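PDB 3GYB: transcriptional regulators (LACI-FAMILY TRANSCRIPTIONAL REGULATORY PROTEIN) from Corynebacterium glutamicum, which probably acts as a LacI-family transcription factor that binds cis-regulatory DNA and controls transcription. Local coordinates for residues 9-14 with 51-56; 122-127 with 165-170. All blocks are in the same frame, centred on the assembly; numbering follows the deposited sequence.

Contact 1 (9-14 with 51-56)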
ATOM      1  N   ALA A   9     -16.043  -9.190   8.760  1.00 15.23           N
ATOM      2  CA  ALA A   9     -14.593  -9.296   8.866  1.00 14.33           C
ATOM      3  C   ALA A   9     -14.026  -9.496   7.467  1.00 14.44           C
ATOM      4  O   ALA A   9     -14.548 -10.289   6.688  1.00 14.50           O
ATOM      5  CB  ALA A   9     -14.217 -10.476   9.760  1.00 14.41           C
ATOM      6  N   VAL A  10     -12.962  -8.769   7.147  1.00 12.90           N
ATOM      7  CA  VAL A  10     -12.334  -8.888   5.843  1.00 14.06           C
ATOM      8  C   VAL A  10     -10.897  -9.353   6.048  1.00 13.74           C
ATOM      9  O   VAL A  10     -10.101  -8.668   6.692  1.00 15.11           O
ATOM     10  CB  VAL A  10     -12.345  -7.535   5.099  1.00 13.71           C
ATOM     11  CG1 VAL A  10     -11.743  -7.701   3.711  1.00 13.03           C
ATOM     12  CG2 VAL A  10     -13.776  -7.015   4.997  1.00 13.20           C
ATOM     13  N   LEU A  11     -10.567 -10.522   5.505  1.00 14.69           N
ATOM     14  CA  LEU A  11      -9.224 -11.068   5.655  1.00 15.04           C
ATOM     15  C   LEU A  11      -8.332 -10.853   4.440  1.00 14.57           C
ATOM     16  O   LEU A  11      -8.678 -11.248   3.327  1.00 14.01           O
ATOM     17  CB  LEU A  11      -9.296 -12.570   5.964  1.00 16.24           C
ATOM     18  CG  LEU A  11      -9.656 -12.985   7.393  1.00 17.80           C
ATOM     19  CD1 LEU A  11     -11.049 -12.494   7.769  1.00 18.13           C
ATOM     20  CD2 LEU A  11      -9.581 -14.497   7.492  1.00 19.67           C
ATOM     21  N   ILE A  12      -7.184 -10.215   4.655  1.00 14.02           N
ATOM     22  CA  ILE A  12      -6.230  -9.992   3.574  1.00 14.82           C
ATOM     23  C   ILE A  12      -4.889 -10.519   4.058  1.00 15.31           C
ATOM     24  O   ILE A  12      -4.719 -10.781   5.248  1.00 15.12           O
ATOM     25  CB  ILE A  12      -6.083  -8.502   3.215  1.00 16.32           C
ATOM     26  CG1 ILE A  12      -5.574  -7.725   4.428  1.00 17.18           C
ATOM     27  CG2 ILE A  12      -7.421  -7.956   2.725  1.00 16.24           C
ATOM     28  CD1 ILE A  12      -5.112  -6.317   4.092  1.00 20.61           C
ATOM     29  N   ASP A  13      -3.935 -10.678   3.151  1.00 14.88           N
ATOM     30  CA  ASP A  13      -2.640 -11.205   3.549  1.00 16.65           C
ATOM     31  C   ASP A  13      -1.627 -10.209   4.076  1.00 16.16           C
ATOM     32  O   ASP A  13      -1.067 -10.402   5.153  1.00 17.79           O
ATOM     33  CB  ASP A  13      -1.974 -11.948   2.387  1.00 18.40           C
ATOM     34  CG  ASP A  13      -2.591 -13.296   2.127  1.00 19.38           C
ATOM     35  OD1 ASP A  13      -2.753 -14.063   3.096  1.00 22.49           O
ATOM     36  OD2 ASP A  13      -2.903 -13.586   0.956  1.00 21.99           O
ATOM     37  N   ASP A  14      -1.407  -9.140   3.323  1.00 16.31           N
ATOM     38  CA  ASP A  14      -0.364  -8.184   3.672  1.00 15.96           C
ATOM     39  C   ASP A  14      -0.717  -6.743   3.297  1.00 14.70           C
ATOM     40  O   ASP A  14      -1.045  -6.459   2.153  1.00 14.73           O
ATOM     41  CB  ASP A  14       0.892  -8.659   2.932  1.00 14.83           C
ATOM     42  CG  ASP A  14       2.119  -7.836   3.221  1.00 17.67           C
ATOM     43  OD1 ASP A  14       2.028  -6.819   3.931  1.00 17.57           O
ATOM     44  OD2 ASP A  14       3.189  -8.230   2.711  1.00 21.33           O
ATOM     45  N   ASP A  51      -3.728 -18.405  12.211  1.00 24.28           N
ATOM     46  CA  ASP A  51      -5.145 -18.713  12.329  1.00 23.12           C
ATOM     47  C   ASP A  51      -6.020 -17.457  12.288  1.00 21.70           C
ATOM     48  O   ASP A  51      -6.761 -17.163  13.229  1.00 20.10           O
ATOM     49  CB  ASP A  51      -5.391 -19.497  13.623  1.00 25.29           C
ATOM     50  CG  ASP A  51      -4.925 -18.752  14.861  1.00 27.33           C
ATOM     51  OD1 ASP A  51      -4.052 -17.864  14.739  1.00 27.25           O
ATOM     52  OD2 ASP A  51      -5.422 -19.068  15.964  1.00 27.89           O
ATOM     53  N   PRO A  52      -5.950 -16.702  11.181  1.00 20.06           N
ATOM     54  CA  PRO A  52      -6.736 -15.474  11.021  1.00 19.66           C
ATOM     55  C   PRO A  52      -8.251 -15.657  11.121  1.00 19.79           C
ATOM     56  O   PRO A  52      -8.968 -14.723  11.475  1.00 18.83           O
ATOM     57  CB  PRO A  52      -6.299 -14.961   9.651  1.00 19.91           C
ATOM     58  CG  PRO A  52      -5.943 -16.217   8.916  1.00 20.77           C
ATOM     59  CD  PRO A  52      -5.177 -16.989   9.961  1.00 21.40           C
ATOM     60  N   ILE A  53      -8.744 -16.851  10.807  1.00 20.56           N
ATOM     61  CA  ILE A  53     -10.178 -17.097  10.889  1.00 21.12           C
ATOM     62  C   ILE A  53     -10.630 -17.020  12.343  1.00 21.85           C
ATOM     63  O   ILE A  53     -11.690 -16.467  12.647  1.00 20.43           O
ATOM     64  CB  ILE A  53     -10.548 -18.477  10.302  1.00 22.51           C
ATOM     65  CG1 ILE A  53     -10.278 -18.489   8.797  1.00 23.92           C
ATOM     66  CG2 ILE A  53     -12.018 -18.784  10.565  1.00 23.03           C
ATOM     67  CD1 ILE A  53     -11.141 -17.525   8.022  1.00 27.22           C
ATOM     68  N   THR A  54      -9.822 -17.569  13.244  1.00 21.88           N
ATOM     69  CA  THR A  54     -10.156 -17.530  14.661  1.00 23.90           C
ATOM     70  C   THR A  54     -10.165 -16.073  15.124  1.00 22.78           C
ATOM     71  O   THR A  54     -10.964 -15.688  15.976  1.00 22.70           O
ATOM     72  CB  THR A  54      -9.144 -18.330  15.500  1.00 26.03           C
ATOM     73  OG1 THR A  54      -7.847 -17.736  15.383  1.00 32.83           O
ATOM     74  CG2 THR A  54      -9.082 -19.767  15.015  1.00 26.00           C
ATOM     75  N   SER A  55      -9.279 -15.264  14.551  1.00 21.76           N
ATOM     76  CA  SER A  55      -9.217 -13.848  14.901  1.00 20.80           C
ATOM     77  C   SER A  55     -10.506 -13.170  14.441  1.00 20.87           C
ATOM     78  O   SER A  55     -11.097 -12.379  15.172  1.00 21.78           O
ATOM     79  CB  SER A  55      -8.014 -13.179  14.230  1.00 20.69           C
ATOM     80  OG  SER A  55      -6.790 -13.720  14.701  1.00 19.65           O
ATOM     81  N   ALA A  56     -10.941 -13.485  13.226  1.00 21.32           N
ATOM     82  CA  ALA A  56     -12.164 -12.898  12.690  1.00 22.49           C
ATOM     83  C   ALA A  56     -13.362 -13.274  13.555  1.00 23.32           C
ATOM     84  O   ALA A  56     -14.202 -12.433  13.877  1.00 24.39           O
ATOM     85  CB  ALA A  56     -12.388 -13.370  11.262  1.00 20.90           C
TER

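Contact 2 (122-127 with 165-170)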
ATOM      1  N   ALA A 122      10.149 -13.512 -19.821  1.00 12.93           N
ATOM      2  CA  ALA A 122      10.261 -14.211 -18.548  1.00 12.72           C
ATOM      3  C   ALA A 122       9.102 -13.860 -17.628  1.00 12.77           C
ATOM      4  O   ALA A 122       8.519 -12.780 -17.728  1.00 12.12           O
ATOM      5  CB  ALA A 122      11.581 -13.868 -17.878  1.00 14.37           C
ATOM      6  N   HIS A 123       8.779 -14.784 -16.729  1.00 12.63           N
ATOM      7  CA  HIS A 123       7.694 -14.592 -15.772  1.00 11.52           C
ATOM      8  C   HIS A 123       8.207 -14.646 -14.342  1.00 12.29           C
ATOM      9  O   HIS A 123       8.958 -15.552 -13.983  1.00 12.59           O
ATOM     10  CB  HIS A 123       6.637 -15.685 -15.956  1.00 11.75           C
ATOM     11  CG  HIS A 123       5.546 -15.663 -14.928  1.00 12.36           C
ATOM     12  ND1 HIS A 123       4.660 -14.615 -14.804  1.00 11.85           N
ATOM     13  CD2 HIS A 123       5.165 -16.586 -14.013  1.00 12.81           C
ATOM     14  CE1 HIS A 123       3.776 -14.895 -13.863  1.00 11.49           C
ATOM     15  NE2 HIS A 123       4.060 -16.086 -13.366  1.00 13.13           N
ATOM     16  N   LEU A 124       7.824 -13.663 -13.532  1.00 10.86           N
ATOM     17  CA  LEU A 124       8.208 -13.658 -12.123  1.00 12.97           C
ATOM     18  C   LEU A 124       7.007 -14.245 -11.402  1.00 13.61           C
ATOM     19  O   LEU A 124       5.949 -13.624 -11.342  1.00 15.08           O
ATOM     20  CB  LEU A 124       8.472 -12.233 -11.631  1.00 14.59           C
ATOM     21  CG  LEU A 124       9.733 -11.592 -12.199  1.00 15.70           C
ATOM     22  CD1 LEU A 124       9.844 -10.149 -11.723  1.00 16.64           C
ATOM     23  CD2 LEU A 124      10.943 -12.402 -11.751  1.00 18.72           C
ATOM     24  N   ARG A 125       7.160 -15.442 -10.853  1.00 15.64           N
ATOM     25  CA  ARG A 125       6.030 -16.084 -10.202  1.00 15.61           C
ATOM     26  C   ARG A 125       5.865 -15.879  -8.705  1.00 15.71           C
ATOM     27  O   ARG A 125       6.781 -15.449  -8.009  1.00 15.16           O
ATOM     28  CB  ARG A 125       6.022 -17.588 -10.525  1.00 21.97           C
ATOM     29  CG  ARG A 125       7.275 -18.339 -10.153  1.00 23.62           C
ATOM     30  CD  ARG A 125       7.243 -19.778 -10.691  1.00 24.24           C
ATOM     31  NE  ARG A 125       6.030 -20.501 -10.310  1.00 23.53           N
ATOM     32  CZ  ARG A 125       5.854 -21.810 -10.480  1.00 25.16           C
ATOM     33  NH1 ARG A 125       6.814 -22.548 -11.024  1.00 22.82           N
ATOM     34  NH2 ARG A 125       4.720 -22.385 -10.100  1.00 23.80           N
ATOM     35  N   VAL A 126       4.658 -16.191  -8.243  1.00 17.34           N
ATOM     36  CA  VAL A 126       4.260 -16.095  -6.844  1.00 19.30           C
ATOM     37  C   VAL A 126       3.632 -17.446  -6.493  1.00 20.10           C
ATOM     38  O   VAL A 126       2.964 -18.054  -7.329  1.00 18.83           O
ATOM     39  CB  VAL A 126       3.226 -14.967  -6.648  1.00 21.26           C
ATOM     40  CG1 VAL A 126       2.716 -14.965  -5.220  1.00 24.45           C
ATOM     41  CG2 VAL A 126       3.862 -13.627  -6.985  1.00 23.88           C
ATOM     42  N   GLY A 127       3.835 -17.908  -5.262  1.00 19.80           N
ATOM     43  CA  GLY A 127       3.312 -19.205  -4.861  1.00 22.06           C
ATOM     44  C   GLY A 127       1.855 -19.327  -4.448  1.00 23.13           C
ATOM     45  O   GLY A 127       1.452 -20.361  -3.913  1.00 25.82           O
ATOM     46  N   THR A 165      15.277  -8.795  -5.814  1.00 10.88           N
ATOM     47  CA  THR A 165      16.378  -9.753  -5.882  1.00 10.24           C
ATOM     48  C   THR A 165      16.163 -10.851  -6.914  1.00 10.33           C
ATOM     49  O   THR A 165      17.120 -11.292  -7.553  1.00 10.46           O
ATOM     50  CB  THR A 165      16.669 -10.373  -4.501  1.00 11.51           C
ATOM     51  OG1 THR A 165      15.518 -11.070  -4.017  1.00 11.83           O
ATOM     52  CG2 THR A 165      17.042  -9.268  -3.512  1.00 13.08           C
ATOM     53  N   GLU A 166      14.920 -11.288  -7.088  1.00  9.97           N
ATOM     54  CA  GLU A 166      14.640 -12.314  -8.091  1.00 10.47           C
ATOM     55  C   GLU A 166      14.891 -11.772  -9.497  1.00 10.73           C
ATOM     56  O   GLU A 166      15.370 -12.498 -10.370  1.00 11.74           O
ATOM     57  CB  GLU A 166      13.189 -12.796  -7.999  1.00 10.72           C
ATOM     58  CG  GLU A 166      12.889 -13.700  -6.818  1.00 12.30           C
ATOM     59  CD  GLU A 166      13.657 -15.006  -6.878  1.00 11.82           C
ATOM     60  OE1 GLU A 166      13.626 -15.673  -7.936  1.00 13.89           O
ATOM     61  OE2 GLU A 166      14.281 -15.370  -5.866  1.00 11.82           O
ATOM     62  N   THR A 167      14.556 -10.507  -9.734  1.00 11.16           N
ATOM     63  CA  THR A 167      14.768  -9.937 -11.057  1.00 10.39           C
ATOM     64  C   THR A 167      16.255  -9.754 -11.333  1.00 10.27           C
ATOM     65  O   THR A 167      16.725 -10.029 -12.437  1.00 10.44           O
ATOM     66  CB  THR A 167      14.038  -8.583 -11.228  1.00 10.16           C
ATOM     67  OG1 THR A 167      12.627  -8.791 -11.114  1.00 11.49           O
ATOM     68  CG2 THR A 167      14.331  -7.984 -12.607  1.00 12.17           C
ATOM     69  N   LEU A 168      17.003  -9.298 -10.334  1.00 10.17           N
ATOM     70  CA  LEU A 168      18.437  -9.131 -10.523  1.00 10.37           C
ATOM     71  C   LEU A 168      19.079 -10.482 -10.831  1.00 11.68           C
ATOM     72  O   LEU A 168      19.984 -10.571 -11.658  1.00 11.13           O
ATOM     73  CB  LEU A 168      19.085  -8.526  -9.276  1.00 12.38           C
ATOM     74  CG  LEU A 168      18.833  -7.037  -9.031  1.00 11.93           C
ATOM     75  CD1 LEU A 168      19.501  -6.633  -7.719  1.00 13.84           C
ATOM     76  CD2 LEU A 168      19.386  -6.208 -10.187  1.00 12.62           C
ATOM     77  N   ALA A 169      18.611 -11.531 -10.161  1.00 10.09           N
ATOM     78  CA  ALA A 169      19.163 -12.867 -10.384  1.00 10.40           C
ATOM     79  C   ALA A 169      18.742 -13.406 -11.751  1.00 12.17           C
ATOM     80  O   ALA A 169      19.555 -13.969 -12.479  1.00 12.45           O
ATOM     81  CB  ALA A 169      18.702 -13.814  -9.281  1.00  9.95           C
ATOM     82  N   LEU A 170      17.472 -13.226 -12.096  1.00 11.07           N
ATOM     83  CA  LEU A 170      16.941 -13.696 -13.376  1.00 13.13           C
ATOM     84  C   LEU A 170      17.659 -13.083 -14.576  1.00 13.48           C
ATOM     85  O   LEU A 170      18.040 -13.789 -15.513  1.00 12.17           O
ATOM     86  CB  LEU A 170      15.446 -13.367 -13.468  1.00 15.83           C
ATOM     87  CG  LEU A 170      14.742 -13.694 -14.787  1.00 20.40           C
ATOM     88  CD1 LEU A 170      14.572 -15.195 -14.912  1.00 22.64           C
ATOM     89  CD2 LEU A 170      13.390 -12.998 -14.829  1.00 21.38           C
TER

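Contact 1 (9-14 with 51-56)
Leu-11 of strand 7-12 pushes its forked end into the first turn of helix 52-57, and its two methyl groups divide the work. CD2 goes to the start of the helix, lying 4.0 Å from CB of Pro-52 and only 3.4 Å from CD1 of Ile-53, a carbon pair closer than ordinary van der Waals contact. CD1 goes one turn on, 3.8 Å from CB of Ala-56. The CB of Ala-56 also receives Ala-9, two residues earlier on the strand and likewise pointing toward the helix: Ala-9 CB and Ala-56 CB stand 3.7 Å apart, and with no longer side chain between them the backbones draw close. Ile-53 behaves differently. Its CB leaves the helix away from the strand, but two successive torsions near -65° (chi1 -66°, chi2 -64°) fold CD1 back to Leu-11 CD2; the side chains cross at about a right angle. Ile-41, on the neighbouring strand 37-41, touches both Leu-11 and Pro-52, extending the apolar layer.

No hydrogen bond joins the two segments. Polar side chains at the helix start reach the second subunit, whose Arg-37 forms a salt bridge with Asp-51 OD2 and a hydrogen bond with Ser-55 OG.

Strand segment 9-12 and helix segment 52-56 run nearly antiparallel, at 160°, their axes 9.3 Å apart at closest approach. This is the packing of a beta-alpha-beta crossover: helix 52-57 links strands 37-41 and 63-67 and passes over strand 7-12, which lies between them, as in the Rossmann-like subdomains of the periplasmic binding protein fold.

Contact 2 (122-127 with 165-170)
Leu-124 and Ala-122, alternate residues of strand 121-124, meet Thr-167 and Leu-170 of helix 160-173 in the layer between sheet and helix of a beta-alpha-beta crossover, part of the periplasmic binding protein-like fold. The helix connects strands 150-151 and 179-182 and covers strand 121-124 between them; segments 165-170 and 122-124 lie at 156°, their axes 10.0 Å apart at closest approach.

In the first shell, the two methyls of Leu-124 find unlike partners. An extended second torsion (chi2 176°) continues the side chain straight out to CD1, which comes to 3.2 Å from Thr-167 OG1, a close carbon-to-oxygen approach; the two side chains cross at about a right angle. The other methyl, CD2, lies 4.0 Å from CD2 of Leu-170, with CB of Glu-166 at its margin. Leu-170 CD2 serves the strand twice, because it also packs 3.7 Å from Ala-122 CB. The small alanine and the long leucine thus complement each other at the strand's beginning, whereas farther along the strand supplies the leucine and the helix the shorter threonine.

Farther out, Thr-167 OG1 is hydrogen-bonded to Gly-163 O one turn earlier, so its polar requirement is met within the helix although hydrocarbon lies against it. Ile-180 of strand 179-182 touches both Leu-124 and Thr-167, while Ala-191 and Ala-194 of helix 185-198 pack against Thr-167.

Beyond the apolar patch, Asn-152 ties the two segments together indirectly: its ND2 is hydrogen-bonded to the carboxylate oxygen OE1 of Glu-166 on the helix, and its OD1 to the backbone N of Arg-125 just past the strand.

How the contacts relate
The two contacts follow one another along the chain, 9-14 with 51-56 being complete before 122-127 begins, and their centres lie 28 Å apart; the nearest atoms remain about 8 Å from each other, without touching. Strands 7-12 and 121-124 belong to the same mixed sheet, in its two halves, and each lies next to an outermost strand within this chain. The topology repeats: in both halves a helix follows the outermost strand, passes over this second strand and leads into the third. That repetition fits the two similar subdomains of the periplasmic binding protein fold. The halves differ in their surroundings, since the second subunit reaches helix 52-57 but touches neither segment of contact 2.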